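Local coordinates for protein phosphoheptose isomerase (Neisseria gonorrhoeae, PDB 5I01) that probably catalyses the isomerisation of sedoheptulose 7-phosphate to D-glycero-D-manno-heptose 7-phosphate as a zinc-binding homotetramer, the first step of heptose biosynthesis, at residues Gly153-Ala156 with Ala157-Asp161. The protein carries 1 engineered substitution. Residues are numbered along the deposited sequence; the frame is centred on the assembly and turned at random.
Sequences GKIA and AMLKD
Met158 reaches back over Ile155 on the last turn of the short helix 153-158. Its CB lies 3.4 Å from Lys154 O and equally near Ile155 O. With CG anti to the backbone N (chi1 -156°), the chain first runs out extended, then bends at the sulfur (chi3 -26°), which returns CE to the helix, 3.7 Å from Lys154 O, 3.8 Å from Ile155 CA and 4.1 Å from Ile155 CG1. An unbranched, flexible thioether suits this hook. The amide of Met158 hydrogen-bonds to Ile155 O at 3.1 Å, from above the carbonyl plane, and only weakly to Lys154 O. Leu159 lays CG and CD2 against Ile155 O, at 3.4 and 3.3 Å. The two branches of Ile155 let it fill a buried place: CG1 meets Met158, CG2 lies 4.3 Å from Leu159 CD2, and the side chain also touches Ala146 and Thr148 of strand 143-149 and Val130. The small Ala156 fits close to Leu165. Such a short helix, with Ile155, Ala156 and Leu159 against the strands and Met158 against Ile131 and Val134 of helix 128-139, forms the crossover of the beta-alpha-beta unit between parallel strands 143-149 and 164-168 in the SIS fold.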
ATOM      1  N   GLY A 153       5.402 -22.120 -17.282  1.00 35.80           N
ATOM      2  CA  GLY A 153       5.177 -22.824 -16.016  1.00 36.92           C
ATOM      3  C   GLY A 153       3.859 -23.567 -15.903  1.00 37.33           C
ATOM      4  O   GLY A 153       3.244 -23.917 -16.911  1.00 37.14           O
ATOM      5  N   LYS A 154       3.425 -23.796 -14.668  1.00 39.17           N
ATOM      6  CA  LYS A 154       2.148 -24.464 -14.419  1.00 41.57           C
ATOM      7  C   LYS A 154       0.954 -23.631 -14.899  1.00 41.92           C
ATOM      8  O   LYS A 154      -0.060 -24.192 -15.317  1.00 41.40           O
ATOM      9  CB  LYS A 154       1.979 -24.774 -12.939  1.00 44.65           C
ATOM     10  CG  LYS A 154       3.093 -25.631 -12.352  1.00 49.56           C
ATOM     11  CD  LYS A 154       2.565 -26.563 -11.267  1.00 54.15           C
ATOM     12  CE  LYS A 154       3.688 -27.248 -10.511  1.00 55.57           C
ATOM     13  NZ  LYS A 154       4.493 -26.273  -9.729  1.00 56.23           N
ATOM     14  N   ILE A 155       1.084 -22.301 -14.842  1.00 42.00           N
ATOM     15  CA  ILE A 155       0.015 -21.373 -15.266  1.00 42.46           C
ATOM     16  C   ILE A 155      -0.365 -21.527 -16.749  1.00 42.01           C
ATOM     17  O   ILE A 155      -1.551 -21.622 -17.063  1.00 40.76           O
ATOM     18  CB  ILE A 155       0.347 -19.898 -14.902  1.00 41.53           C
ATOM     19  CG1 ILE A 155       0.294 -19.722 -13.378  1.00 41.69           C
ATOM     20  CG2 ILE A 155      -0.637 -18.933 -15.564  1.00 41.59           C
ATOM     21  CD1 ILE A 155       0.961 -18.464 -12.853  1.00 41.99           C
ATOM     22  N   ALA A 156       0.627 -21.579 -17.638  1.00 43.15           N
ATOM     23  CA  ALA A 156       0.383 -21.799 -19.074  1.00 43.75           C
ATOM     24  C   ALA A 156      -0.329 -23.125 -19.332  1.00 44.45           C
ATOM     25  O   ALA A 156      -1.271 -23.180 -20.132  1.00 44.04           O
ATOM     26  CB  ALA A 156       1.682 -21.744 -19.863  1.00 42.91           C
ATOM     27  N   ALA A 157       0.114 -24.177 -18.640  1.00 44.41           N
ATOM     28  CA  ALA A 157      -0.540 -25.498 -18.694  1.00 44.68           C
ATOM     29  C   ALA A 157      -2.012 -25.469 -18.265  1.00 43.09           C
ATOM     30  O   ALA A 157      -2.814 -26.233 -18.780  1.00 42.54           O
ATOM     31  CB  ALA A 157       0.228 -26.516 -17.849  1.00 44.41           C
ATOM     32  N   MET A 158      -2.351 -24.561 -17.355  1.00 43.59           N
ATOM     33  CA  MET A 158      -3.649 -24.519 -16.669  1.00 42.94           C
ATOM     34  C   MET A 158      -4.777 -23.791 -17.420  1.00 40.30           C
ATOM     35  O   MET A 158      -5.931 -23.905 -17.023  1.00 40.46           O
ATOM     36  CB  MET A 158      -3.427 -23.847 -15.303  1.00 44.35           C
ATOM     37  CG  MET A 158      -4.413 -24.158 -14.187  1.00 46.58           C
ATOM     38  SD  MET A 158      -4.136 -23.187 -12.670  1.00 47.40           S
ATOM     39  CE  MET A 158      -2.392 -22.803 -12.752  1.00 42.62           C
ATOM     40  N   LEU A 159      -4.473 -23.071 -18.497  1.00 40.23           N
ATOM     41  CA  LEU A 159      -5.463 -22.172 -19.138  1.00 42.23           C
ATOM     42  C   LEU A 159      -6.516 -22.853 -20.043  1.00 44.64           C
ATOM     43  O   LEU A 159      -6.201 -23.754 -20.816  1.00 44.62           O
ATOM     44  CB  LEU A 159      -4.746 -21.097 -19.962  1.00 41.11           C
ATOM     45  CG  LEU A 159      -3.647 -20.253 -19.295  1.00 40.83           C
ATOM     46  CD1 LEU A 159      -3.205 -19.150 -20.243  1.00 40.28           C
ATOM     47  CD2 LEU A 159      -4.090 -19.667 -17.961  1.00 39.71           C
ATOM     48  N   LYS A 160      -7.758 -22.380 -19.962  1.00 47.95           N
ATOM     49  CA  LYS A 160      -8.816 -22.781 -20.897  1.00 51.34           C
ATOM     50  C   LYS A 160      -8.631 -22.119 -22.275  1.00 51.91           C
ATOM     51  O   LYS A 160      -7.853 -21.175 -22.421  1.00 50.75           O
ATOM     52  CB  LYS A 160     -10.198 -22.386 -20.359  1.00 53.04           C
ATOM     53  CG  LYS A 160     -10.580 -22.936 -18.992  1.00 54.20           C
ATOM     54  CD  LYS A 160     -12.034 -22.574 -18.700  1.00 58.71           C
ATOM     55  CE  LYS A 160     -12.477 -22.873 -17.270  1.00 60.96           C
ATOM     56  NZ  LYS A 160     -12.096 -24.235 -16.794  1.00 62.01           N
ATOM     57  N   ASP A 161      -9.369 -22.617 -23.269  1.00 53.73           N
ATOM     58  CA  ASP A 161      -9.427 -22.026 -24.629  1.00 54.66           C
ATOM     59  C   ASP A 161      -9.716 -20.527 -24.635  1.00 50.19           C
ATOM     60  O   ASP A 161      -9.148 -19.788 -25.433  1.00 47.59           O
ATOM     61  CB  ASP A 161     -10.531 -22.709 -25.483  1.00 58.21           C
ATOM     62  CG  ASP A 161      -9.998 -23.826 -26.374  1.00 61.63           C
ATOM     63  OD1 ASP A 161      -8.984 -23.607 -27.076  1.00 64.41           O
ATOM     64  OD2 ASP A 161     -10.618 -24.916 -26.399  1.00 63.84           O
TER